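Local coordinates for branched-chain amino acid transport system substrate-binding protein (Rhodopseudomonas palustris, PDB 4JB0), which probably binds small aromatic acids derived from lignin, as the substrate-binding component of an ABC uptake system, at residues Tyr144-Phe149 / Glu166-Arg171; Ile191-Ser196 / Gly214-Thr219; His220-Met225 / Val238-Gly243. One frame throughout, in Å; residues are numbered along the deposited sequence.

Interaction 1. Residues Tyr144-Phe149 / Glu166-Arg171; sequences YGDLWF and EERFAR. With FER (3-(4-hydroxy-3-methoxyphenyl)-2-propenoic acid), chain B.
A salt-bridge network linking D146 with R168 and E166, backed by the E166 carboxylate stacked over the F149 ring, joins helix 143-158 to strand 162-169 within a beta-alpha-beta unit. The axes of 144-149 and 166-169 run antiparallel at 163° and come no closer than 10.4 Å, a gap that long side chains must span. R168 does most of this. Its NH1 donates to D146 OD1 at 2.8 Å, meeting that oxygen on the anti side and somewhat out of the carboxylate plane; NH2 adds a weak bond to the same atom. On its other edge the guanidinium grips E166 side-on, NE at 2.7 Å and NH2 at 2.9 Å from OE2, with the acceptor near its plane. NH1 also reaches Y140 O, while G145 O lies over one guanidinium face. The E166 carboxylate is thus held flat over F149, their planes 10° apart, and E166 CG makes a CH-pi contact 3.7 Å from the ring centroid of F149. A chi1 of -177° puts the F149 ring beside its own carbonyl carbon, turned to the strand. A methionine at R168 would probably leave the carboxylates of D146 and E166, whose OD1 and OE2 lie 5.9 Å apart, without their shared countercharge. Toward the ligand, R171 takes the ferulate carboxylate edge-on, NH1 to O1 and NH2 to O2, both at 2.8 Å. C8 of the ligand's propenoate lies over the centre of one Y144 face, W148 CD1 over the other, toward the rim. D142 holds R171 NE, and T219 bonds the Y144 hydroxyl. Strand 134-140 borders strand 162-169 in the sheet, helix 177-186 packs on E167 and F169, and helix 116-129 covers W148.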
loop_
_atom_site.group_PDB
_atom_site.type_symbol
_atom_site.label_atom_id
_atom_site.label_comp_id
_atom_site.label_asym_id
_atom_site.label_seq_id
_atom_site.Cartn_x
_atom_site.Cartn_y
_atom_site.Cartn_z
ATOM N N TYR A 144 -2.047 7.952 8.585
ATOM C CA TYR A 144 -2.770 6.797 7.982
ATOM C C TYR A 144 -4.137 6.642 8.636
ATOM O O TYR A 144 -5.121 6.443 7.943
ATOM C CB TYR A 144 -1.993 5.493 8.179
ATOM C CG TYR A 144 -2.581 4.264 7.473
ATOM C CD1 TYR A 144 -2.672 4.205 6.069
ATOM C CD2 TYR A 144 -3.068 3.164 8.223
ATOM C CE1 TYR A 144 -3.207 3.054 5.422
ATOM C CE2 TYR A 144 -3.624 2.014 7.590
ATOM C CZ TYR A 144 -3.667 1.966 6.213
ATOM O OH TYR A 144 -4.164 0.849 5.630
ATOM N N GLY A 145 -4.151 6.720 9.986
ATOM C CA GLY A 145 -5.387 6.696 10.811
ATOM C C GLY A 145 -6.407 7.743 10.395
ATOM O O GLY A 145 -7.602 7.476 10.332
ATOM N N ASP A 146 -5.926 8.928 10.076
ATOM C CA ASP A 146 -6.781 10.021 9.655
ATOM C C ASP A 146 -7.292 9.778 8.214
ATOM O O ASP A 146 -8.435 10.058 7.913
ATOM C CB ASP A 146 -5.980 11.346 9.635
ATOM C CG ASP A 146 -5.462 11.794 11.021
ATOM O OD1 ASP A 146 -5.950 11.355 12.036
ATOM O OD2 ASP A 146 -4.547 12.640 11.066
ATOM N N LEU A 147 -6.417 9.335 7.303
ATOM C CA LEU A 147 -6.903 9.044 5.925
ATOM C C LEU A 147 -8.145 8.160 5.985
ATOM O O LEU A 147 -9.156 8.381 5.273
ATOM C CB LEU A 147 -5.825 8.290 5.133
ATOM C CG LEU A 147 -4.799 9.165 4.437
ATOM C CD1 LEU A 147 -3.605 8.327 3.990
ATOM C CD2 LEU A 147 -5.432 9.941 3.265
ATOM N N TRP A 148 -8.057 7.139 6.821
ATOM C CA TRP A 148 -9.075 6.114 6.852
ATOM C C TRP A 148 -10.325 6.608 7.570
ATOM O O TRP A 148 -11.454 6.396 7.108
ATOM C CB TRP A 148 -8.535 4.840 7.492
ATOM C CG TRP A 148 -8.017 3.880 6.463
ATOM C CD1 TRP A 148 -6.699 3.567 6.189
ATOM C CD2 TRP A 148 -8.803 3.156 5.551
ATOM N NE1 TRP A 148 -6.645 2.659 5.158
ATOM C CE2 TRP A 148 -7.922 2.419 4.724
ATOM C CE3 TRP A 148 -10.180 3.083 5.316
ATOM C CZ2 TRP A 148 -8.380 1.570 3.708
ATOM C CZ3 TRP A 148 -10.644 2.221 4.296
ATOM C CH2 TRP A 148 -9.740 1.497 3.507
ATOM N N PHE A 149 -10.124 7.306 8.696
ATOM C CA PHE A 149 -11.296 7.851 9.377
ATOM C C PHE A 149 -12.073 8.866 8.504
ATOM O O PHE A 149 -13.313 8.797 8.424
ATOM C CB PHE A 149 -10.918 8.480 10.697
ATOM C CG PHE A 149 -12.118 8.974 11.426
ATOM C CD1 PHE A 149 -13.041 8.057 11.931
ATOM C CD2 PHE A 149 -12.408 10.337 11.458
ATOM C CE1 PHE A 149 -14.230 8.505 12.568
ATOM C CE2 PHE A 149 -13.589 10.813 12.070
ATOM C CZ PHE A 149 -14.499 9.870 12.644
ATOM N N GLU A 166 -15.434 6.814 17.514
ATOM C CA GLU A 166 -14.097 6.917 16.943
ATOM C C GLU A 166 -13.079 6.716 18.056
ATOM O O GLU A 166 -13.146 7.415 19.080
ATOM C CB GLU A 166 -13.897 8.290 16.316
ATOM C CG GLU A 166 -12.577 8.386 15.537
ATOM C CD GLU A 166 -12.048 9.799 15.392
ATOM O OE1 GLU A 166 -12.793 10.790 15.670
ATOM O OE2 GLU A 166 -10.874 9.932 14.978
ATOM N N GLU A 167 -12.136 5.786 17.881
ATOM C CA GLU A 167 -11.053 5.612 18.872
ATOM C C GLU A 167 -9.713 5.599 18.173
ATOM O O GLU A 167 -9.631 5.183 17.040
ATOM C CB GLU A 167 -11.242 4.287 19.629
ATOM C CG GLU A 167 -12.443 4.252 20.635
ATOM C CD GLU A 167 -12.233 5.160 21.827
ATOM O OE1 GLU A 167 -11.124 5.193 22.398
ATOM O OE2 GLU A 167 -13.165 5.899 22.172
ATOM N N ARG A 168 -8.653 6.032 18.850
ATOM C CA ARG A 168 -7.335 6.005 18.249
ATOM C C ARG A 168 -6.374 5.276 19.162
ATOM O O ARG A 168 -6.588 5.187 20.389
ATOM C CB ARG A 168 -6.772 7.427 17.945
ATOM C CG ARG A 168 -7.524 8.275 16.871
ATOM C CD ARG A 168 -7.889 7.529 15.526
ATOM N NE ARG A 168 -8.643 8.485 14.694
ATOM C CZ ARG A 168 -8.068 9.243 13.755
ATOM N NH1 ARG A 168 -6.779 9.075 13.480
ATOM N NH2 ARG A 168 -8.751 10.147 13.068
ATOM N N PHE A 169 -5.307 4.757 18.551
ATOM C CA PHE A 169 -4.184 4.232 19.305
ATOM C C PHE A 169 -2.926 4.598 18.578
ATOM O O PHE A 169 -2.972 4.894 17.379
ATOM C CB PHE A 169 -4.295 2.693 19.601
ATOM C CG PHE A 169 -4.214 1.775 18.383
ATOM C CD1 PHE A 169 -5.318 1.620 17.508
ATOM C CD2 PHE A 169 -3.075 0.982 18.167
ATOM C CE1 PHE A 169 -5.250 0.743 16.386
ATOM C CE2 PHE A 169 -3.000 0.121 17.054
ATOM C CZ PHE A 169 -4.086 -0.020 16.176
ATOM N N ALA A 170 -1.802 4.601 19.318
ATOM C CA ALA A 170 -0.473 4.843 18.770
ATOM C C ALA A 170 0.151 3.536 18.298
ATOM O O ALA A 170 -0.063 2.470 18.913
ATOM C CB ALA A 170 0.444 5.491 19.863
ATOM N N ARG A 171 0.955 3.623 17.238
ATOM C CA ARG A 171 1.613 2.462 16.633
ATOM C C ARG A 171 2.288 1.452 17.571
ATOM O O ARG A 171 2.082 0.255 17.389
ATOM C CB ARG A 171 2.673 2.922 15.606
ATOM C CG ARG A 171 2.164 2.925 14.204
ATOM C CD ARG A 171 3.136 3.697 13.266
ATOM N NE ARG A 171 2.354 4.352 12.202
ATOM C CZ ARG A 171 1.943 3.788 11.065
ATOM N NH1 ARG A 171 2.266 2.530 10.775
ATOM N NH2 ARG A 171 1.238 4.495 10.185
HETATM C C4 FER B . -0.201 -0.810 1.902
HETATM C C5 FER B . -1.267 -0.247 2.588
HETATM C C6 FER B . -1.026 0.286 3.848
HETATM C C3 FER B . 1.071 -0.845 2.446
HETATM C C2 FER B . 1.309 -0.302 3.713
HETATM C C1 FER B . 0.246 0.269 4.409
HETATM C C10 FER B . 3.438 -1.444 2.357
HETATM C C7 FER B . 0.602 0.825 5.741
HETATM C C8 FER B . 0.185 2.011 6.190
HETATM C C9 FER B . 0.678 2.520 7.498
HETATM O O1 FER B . 0.852 1.758 8.489
HETATM O O2 FER B . 1.010 3.737 7.525
HETATM O O4 FER B . -0.407 -1.320 0.678
HETATM O O3 FER B . 2.122 -1.399 1.751
#

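Interaction 2. Residues Ile191-Ser196 / Gly214-Thr219; sequences ILVGAS and GLIYQT. With FER (3-(4-hydroxy-3-methoxyphenyl)-2-propenoic acid), chain B.
One water is gripped from both strand ends, by V193 and A195 on one side and Q218 and T219 on the other. It accepts from T219 N at 2.9 Å and from A195 N at 3.2 Å; V193 O and Q218 OE1 stand within bonding distance as acceptors, though how its protons are shared is not settled. The water thus bridges the strands just where their direct bonding stops. Before that point the pairing is regular and parallel: I191 N bonds L215 O, Y217 N bonds I191 O at 2.9 Å and a nearly straight 177°, and V193 N bonds Y217 O. On one face V193 CG2 meets I216 CG2 at 3.8 Å, while the Q218 amide lies alongside V193, bent back by a chi2 of -86° and held through NE2 by Q204. On the other, L192 CD1 reaches Y217 CB at 3.9 Å. Beyond the strand, S196 OG sits 2.6 Å from ferulate O1, bringing the C-terminal ends of these parallel strands to the ligand. Helix 197-209, the crossover between these strands, covers I191, V193 and I216; helix 116-129 covers L192 and Y217, and strand 134-140 flanks strand 190-194.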
loop_
_atom_site.group_PDB
_atom_site.type_symbol
_atom_site.label_atom_id
_atom_site.label_comp_id
_atom_site.label_asym_id
_atom_site.label_seq_id
_atom_site.Cartn_x
_atom_site.Cartn_y
_atom_site.Cartn_z
ATOM N N ILE A 191 -17.106 -2.589 12.948
ATOM C CA ILE A 191 -15.976 -1.754 13.357
ATOM C C ILE A 191 -14.971 -1.767 12.213
ATOM O O ILE A 191 -14.630 -2.837 11.726
ATOM C CB ILE A 191 -15.314 -2.314 14.632
ATOM C CG1 ILE A 191 -16.267 -2.121 15.837
ATOM C CG2 ILE A 191 -13.949 -1.619 14.882
ATOM C CD1 ILE A 191 -15.717 -2.671 17.164
ATOM N N LEU A 192 -14.566 -0.606 11.737
ATOM C CA LEU A 192 -13.398 -0.539 10.793
ATOM C C LEU A 192 -12.141 -0.312 11.611
ATOM O O LEU A 192 -12.080 0.638 12.404
ATOM C CB LEU A 192 -13.557 0.594 9.789
ATOM C CG LEU A 192 -12.385 0.957 8.886
ATOM C CD1 LEU A 192 -11.991 -0.331 8.011
ATOM C CD2 LEU A 192 -12.775 2.221 8.032
ATOM N N VAL A 193 -11.143 -1.158 11.390
ATOM C CA VAL A 193 -9.844 -1.030 12.027
ATOM C C VAL A 193 -8.907 -0.357 11.027
ATOM O O VAL A 193 -8.676 -0.912 9.930
ATOM C CB VAL A 193 -9.273 -2.409 12.442
ATOM C CG1 VAL A 193 -7.822 -2.310 12.895
ATOM C CG2 VAL A 193 -10.137 -3.105 13.532
ATOM N N GLY A 194 -8.398 0.832 11.381
ATOM C CA GLY A 194 -7.460 1.555 10.511
ATOM C C GLY A 194 -6.012 1.414 10.980
ATOM O O GLY A 194 -5.459 2.308 11.651
ATOM N N ALA A 195 -5.390 0.289 10.615
ATOM C CA ALA A 195 -4.059 -0.080 11.132
ATOM C C ALA A 195 -3.385 -0.977 10.082
ATOM O O ALA A 195 -3.893 -1.066 8.954
ATOM C CB ALA A 195 -4.181 -0.768 12.490
ATOM N N SER A 196 -2.246 -1.583 10.425
ATOM C CA SER A 196 -1.408 -2.255 9.436
ATOM C C SER A 196 -0.507 -3.280 10.101
ATOM O O SER A 196 -0.268 -3.189 11.327
ATOM C CB SER A 196 -0.555 -1.221 8.640
ATOM O OG SER A 196 0.420 -0.610 9.503
ATOM N N GLY A 214 -19.928 -7.938 16.210
ATOM C CA GLY A 214 -20.204 -7.360 14.923
ATOM C C GLY A 214 -19.184 -7.878 13.921
ATOM O O GLY A 214 -18.308 -8.737 14.201
ATOM N N LEU A 215 -19.340 -7.365 12.713
ATOM C CA LEU A 215 -18.380 -7.602 11.657
ATOM C C LEU A 215 -17.166 -6.721 11.953
ATOM O O LEU A 215 -17.295 -5.581 12.429
ATOM C CB LEU A 215 -19.013 -7.262 10.320
ATOM C CG LEU A 215 -20.248 -8.046 9.870
ATOM C CD1 LEU A 215 -20.689 -7.691 8.417
ATOM C CD2 LEU A 215 -20.007 -9.532 9.957
ATOM N N ILE A 216 -15.980 -7.267 11.737
ATOM C CA ILE A 216 -14.790 -6.430 11.772
ATOM C C ILE A 216 -14.206 -6.294 10.352
ATOM O O ILE A 216 -14.037 -7.298 9.672
ATOM C CB ILE A 216 -13.742 -6.941 12.777
ATOM C CG1 ILE A 216 -14.386 -7.136 14.186
ATOM C CG2 ILE A 216 -12.465 -5.984 12.785
ATOM C CD1 ILE A 216 -13.390 -7.737 15.204
ATOM N N TYR A 217 -13.908 -5.056 9.944
ATOM C CA TYR A 217 -13.285 -4.728 8.654
ATOM C C TYR A 217 -11.848 -4.263 8.820
ATOM O O TYR A 217 -11.556 -3.516 9.766
ATOM C CB TYR A 217 -14.087 -3.636 7.951
ATOM C CG TYR A 217 -15.470 -4.077 7.478
ATOM C CD1 TYR A 217 -16.525 -4.209 8.371
ATOM C CD2 TYR A 217 -15.712 -4.333 6.131
ATOM C CE1 TYR A 217 -17.790 -4.619 7.953
ATOM C CE2 TYR A 217 -17.001 -4.758 5.670
ATOM C CZ TYR A 217 -18.024 -4.896 6.599
ATOM O OH TYR A 217 -19.272 -5.292 6.186
ATOM N N GLN A 218 -10.951 -4.679 7.902
ATOM C CA GLN A 218 -9.548 -4.288 7.968
ATOM C C GLN A 218 -9.126 -3.626 6.621
ATOM O O GLN A 218 -9.687 -3.896 5.552
ATOM C CB GLN A 218 -8.642 -5.515 8.201
ATOM C CG GLN A 218 -8.764 -6.152 9.618
ATOM C CD GLN A 218 -7.838 -5.460 10.647
ATOM O OE1 GLN A 218 -6.953 -4.670 10.286
ATOM N NE2 GLN A 218 -8.053 -5.755 11.913
ATOM N N THR A 219 -8.100 -2.814 6.683
ATOM C CA THR A 219 -7.540 -2.182 5.487
ATOM C C THR A 219 -6.476 -3.063 4.786
ATOM O O THR A 219 -6.034 -4.124 5.291
ATOM C CB THR A 219 -6.920 -0.827 5.849
ATOM O OG1 THR A 219 -5.681 -1.027 6.538
ATOM C CG2 THR A 219 -7.877 0.005 6.750
HETATM C C4 FER B . -0.201 -0.810 1.902
HETATM C C5 FER B . -1.267 -0.247 2.588
HETATM C C6 FER B . -1.026 0.286 3.848
HETATM C C3 FER B . 1.071 -0.845 2.446
HETATM C C2 FER B . 1.309 -0.302 3.713
HETATM C C1 FER B . 0.246 0.269 4.409
HETATM C C10 FER B . 3.438 -1.444 2.357
HETATM C C7 FER B . 0.602 0.825 5.741
HETATM C C8 FER B . 0.185 2.011 6.190
HETATM C C9 FER B . 0.678 2.520 7.498
HETATM O O1 FER B . 0.852 1.758 8.489
HETATM O O2 FER B . 1.010 3.737 7.525
HETATM O O4 FER B . -0.407 -1.320 0.678
HETATM O O3 FER B . 2.122 -1.399 1.751
HETATM O O HOH W 1 -6.647 -2.278 9.121
#

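Interaction 3. Residues His220-Met225 / Val238-Gly243; sequences HGAASM and VLMASG. With FER (3-(4-hydroxy-3-methoxyphenyl)-2-propenoic acid), chain B.
H220 and S242 bring their CA atoms within 4.7 Å, yet no hydrogen bond joins 220-225 to 238-243. The backbones instead meet through a CA-H...O contact, H220 CA lying 3.2 Å from A241 O with 131° at the hydrogen. Past this point the loop turns tightly: A223 is the centre of an inverse gamma turn, closed by S224 N bonding A222 O at 2.9 Å. The turn presents A222 and A223 to strand 239-242, where M240 is the main apolar partner. A chi1 of -173° sends M240 across to the loop, and the bend at chi3 (-66°) lays its CE 3.7 Å from A222 CB, with SD against the CA of A223 at the same distance. A223 CB also touches S242 OG, a hydroxyl that bonds G243 O. In the two-lobed periplasmic binding protein fold, this loop follows strand 215-218 at the C-terminal edge of the sheet, the edge that forms one wall of the ligand cleft. H220 accordingly turns its ring away from strand 239-242: the ferulate ring, turned nearly at right angles to it, sets C5 over one face, offset toward the rim, with H220 CD2 3.7 Å from ligand C5. Its NE2 bonds Q114 O, which fixes the ring's rotation. G221 comes still nearer, its CA 3.4 Å from ligand C6.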
loop_
_atom_site.group_PDB
_atom_site.type_symbol
_atom_site.label_atom_id
_atom_site.label_comp_id
_atom_site.label_asym_id
_atom_site.label_seq_id
_atom_site.Cartn_x
_atom_site.Cartn_y
_atom_site.Cartn_z
ATOM N N HIS A 220 -5.996 -2.562 3.672
ATOM C CA HIS A 220 -5.029 -3.252 2.873
ATOM C C HIS A 220 -3.674 -3.184 3.509
ATOM O O HIS A 220 -2.796 -3.910 3.081
ATOM C CB HIS A 220 -5.050 -2.765 1.411
ATOM C CG HIS A 220 -4.838 -1.284 1.239
ATOM N ND1 HIS A 220 -5.507 -0.347 1.996
ATOM C CD2 HIS A 220 -4.151 -0.587 0.296
ATOM C CE1 HIS A 220 -5.214 0.867 1.555
ATOM N NE2 HIS A 220 -4.411 0.745 0.508
ATOM N N GLY A 221 -3.535 -2.420 4.626
ATOM C CA GLY A 221 -2.306 -2.447 5.407
ATOM C C GLY A 221 -2.136 -3.733 6.184
ATOM O O GLY A 221 -1.043 -4.044 6.696
ATOM N N ALA A 222 -3.222 -4.492 6.271
ATOM C CA ALA A 222 -3.236 -5.765 7.003
ATOM C C ALA A 222 -2.943 -7.012 6.122
ATOM O O ALA A 222 -2.803 -8.150 6.657
ATOM C CB ALA A 222 -4.596 -5.916 7.706
ATOM N N ALA A 223 -2.785 -6.815 4.809
ATOM C CA ALA A 223 -2.881 -7.946 3.828
ATOM C C ALA A 223 -1.624 -8.765 3.636
ATOM O O ALA A 223 -0.963 -8.703 2.600
ATOM C CB ALA A 223 -3.459 -7.446 2.473
ATOM N N SER A 224 -1.270 -9.529 4.671
ATOM C CA SER A 224 -0.174 -10.519 4.613
ATOM C C SER A 224 -0.526 -11.644 5.552
ATOM O O SER A 224 -1.496 -11.540 6.297
ATOM C CB SER A 224 1.172 -9.924 5.030
ATOM O OG SER A 224 1.165 -9.667 6.440
ATOM N N MET A 225 0.287 -12.693 5.554
ATOM C CA MET A 225 -0.055 -13.868 6.333
ATOM C C MET A 225 0.109 -13.561 7.806
ATOM O O MET A 225 -0.537 -14.200 8.631
ATOM C CB MET A 225 0.730 -15.134 5.909
ATOM C CG MET A 225 -0.046 -16.422 6.217
ATOM S SD MET A 225 -1.516 -16.574 5.151
ATOM C CE MET A 225 -2.411 -17.896 5.993
ATOM N N VAL A 238 -13.143 -11.995 9.176
ATOM C CA VAL A 238 -12.843 -10.571 8.882
ATOM C C VAL A 238 -13.138 -10.218 7.406
ATOM O O VAL A 238 -13.115 -11.109 6.516
ATOM C CB VAL A 238 -11.365 -10.257 9.219
ATOM C CG1 VAL A 238 -10.409 -10.972 8.250
ATOM C CG2 VAL A 238 -11.133 -8.763 9.237
ATOM N N LEU A 239 -13.386 -8.969 7.321
ATOM C CA LEU A 239 -13.549 -8.598 5.909
ATOM C C LEU A 239 -12.326 -7.776 5.508
ATOM O O LEU A 239 -12.014 -6.797 6.167
ATOM C CB LEU A 239 -14.833 -7.797 5.651
ATOM C CG LEU A 239 -16.168 -8.537 5.413
ATOM C CD1 LEU A 239 -16.053 -9.501 4.238
ATOM C CD2 LEU A 239 -16.663 -9.297 6.623
ATOM N N MET A 240 -11.405 -7.861 4.583
ATOM C CA MET A 240 -10.175 -7.112 4.413
ATOM C C MET A 240 -9.992 -6.679 2.956
ATOM O O MET A 240 -9.927 -7.548 2.058
ATOM C CB MET A 240 -9.006 -7.999 4.810
ATOM C CG MET A 240 -7.668 -7.250 4.834
ATOM S SD MET A 240 -6.293 -8.348 5.099
ATOM C CE MET A 240 -6.690 -8.855 6.785
ATOM N N ALA A 241 -9.849 -5.373 2.734
ATOM C CA ALA A 241 -9.575 -4.831 1.410
ATOM C C ALA A 241 -8.169 -5.257 1.066
ATOM O O ALA A 241 -7.248 -5.294 1.936
ATOM C CB ALA A 241 -9.686 -3.241 1.398
ATOM N N SER A 242 -7.965 -5.550 -0.212
ATOM C CA SER A 242 -6.635 -6.004 -0.628
ATOM C C SER A 242 -6.389 -5.701 -2.096
ATOM O O SER A 242 -7.339 -5.608 -2.900
ATOM C CB SER A 242 -6.555 -7.510 -0.373
ATOM O OG SER A 242 -5.413 -8.044 -0.954
ATOM N N GLY A 243 -5.124 -5.515 -2.453
ATOM C CA GLY A 243 -4.701 -5.561 -3.874
ATOM C C GLY A 243 -4.915 -6.970 -4.497
ATOM O O GLY A 243 -4.910 -7.995 -3.759
HETATM C C4 FER B . -0.201 -0.810 1.902
HETATM C C5 FER B . -1.267 -0.247 2.588
HETATM C C6 FER B . -1.026 0.286 3.848
HETATM C C3 FER B . 1.071 -0.845 2.446
HETATM C C2 FER B . 1.309 -0.302 3.713
HETATM C C1 FER B . 0.246 0.269 4.409
HETATM C C10 FER B . 3.438 -1.444 2.357
HETATM C C7 FER B . 0.602 0.825 5.741
HETATM C C8 FER B . 0.185 2.011 6.190
HETATM C C9 FER B . 0.678 2.520 7.498
HETATM O O1 FER B . 0.852 1.758 8.489
HETATM O O2 FER B . 1.010 3.737 7.525
HETATM O O4 FER B . -0.407 -1.320 0.678
HETATM O O3 FER B . 2.122 -1.399 1.751
#

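All three contacts belong to the lobe built on the seven-stranded sheet, and each reaches the same ferulate. Interactions 2 and 3 are buried; interaction 1, between the outermost strand 162-169 and its helix, is only partly so, which fits its charged network. Interaction 2 is backbone pairing inside the sheet, whereas interaction 3 sets a loop on a strand by apolar contacts and a CA-H...O contact, with no hydrogen bond across. Neighbouring strands 215-218 and 239-242 tie those two together, Q218 N lying 2.9 Å from L239 O. W148 against T219 joins interactions 1 and 2. At the ligand, interactions 1 and 2 meet the carboxylate, Y144 also covering the propenoate chain, and interaction 3 touches the aromatic ring.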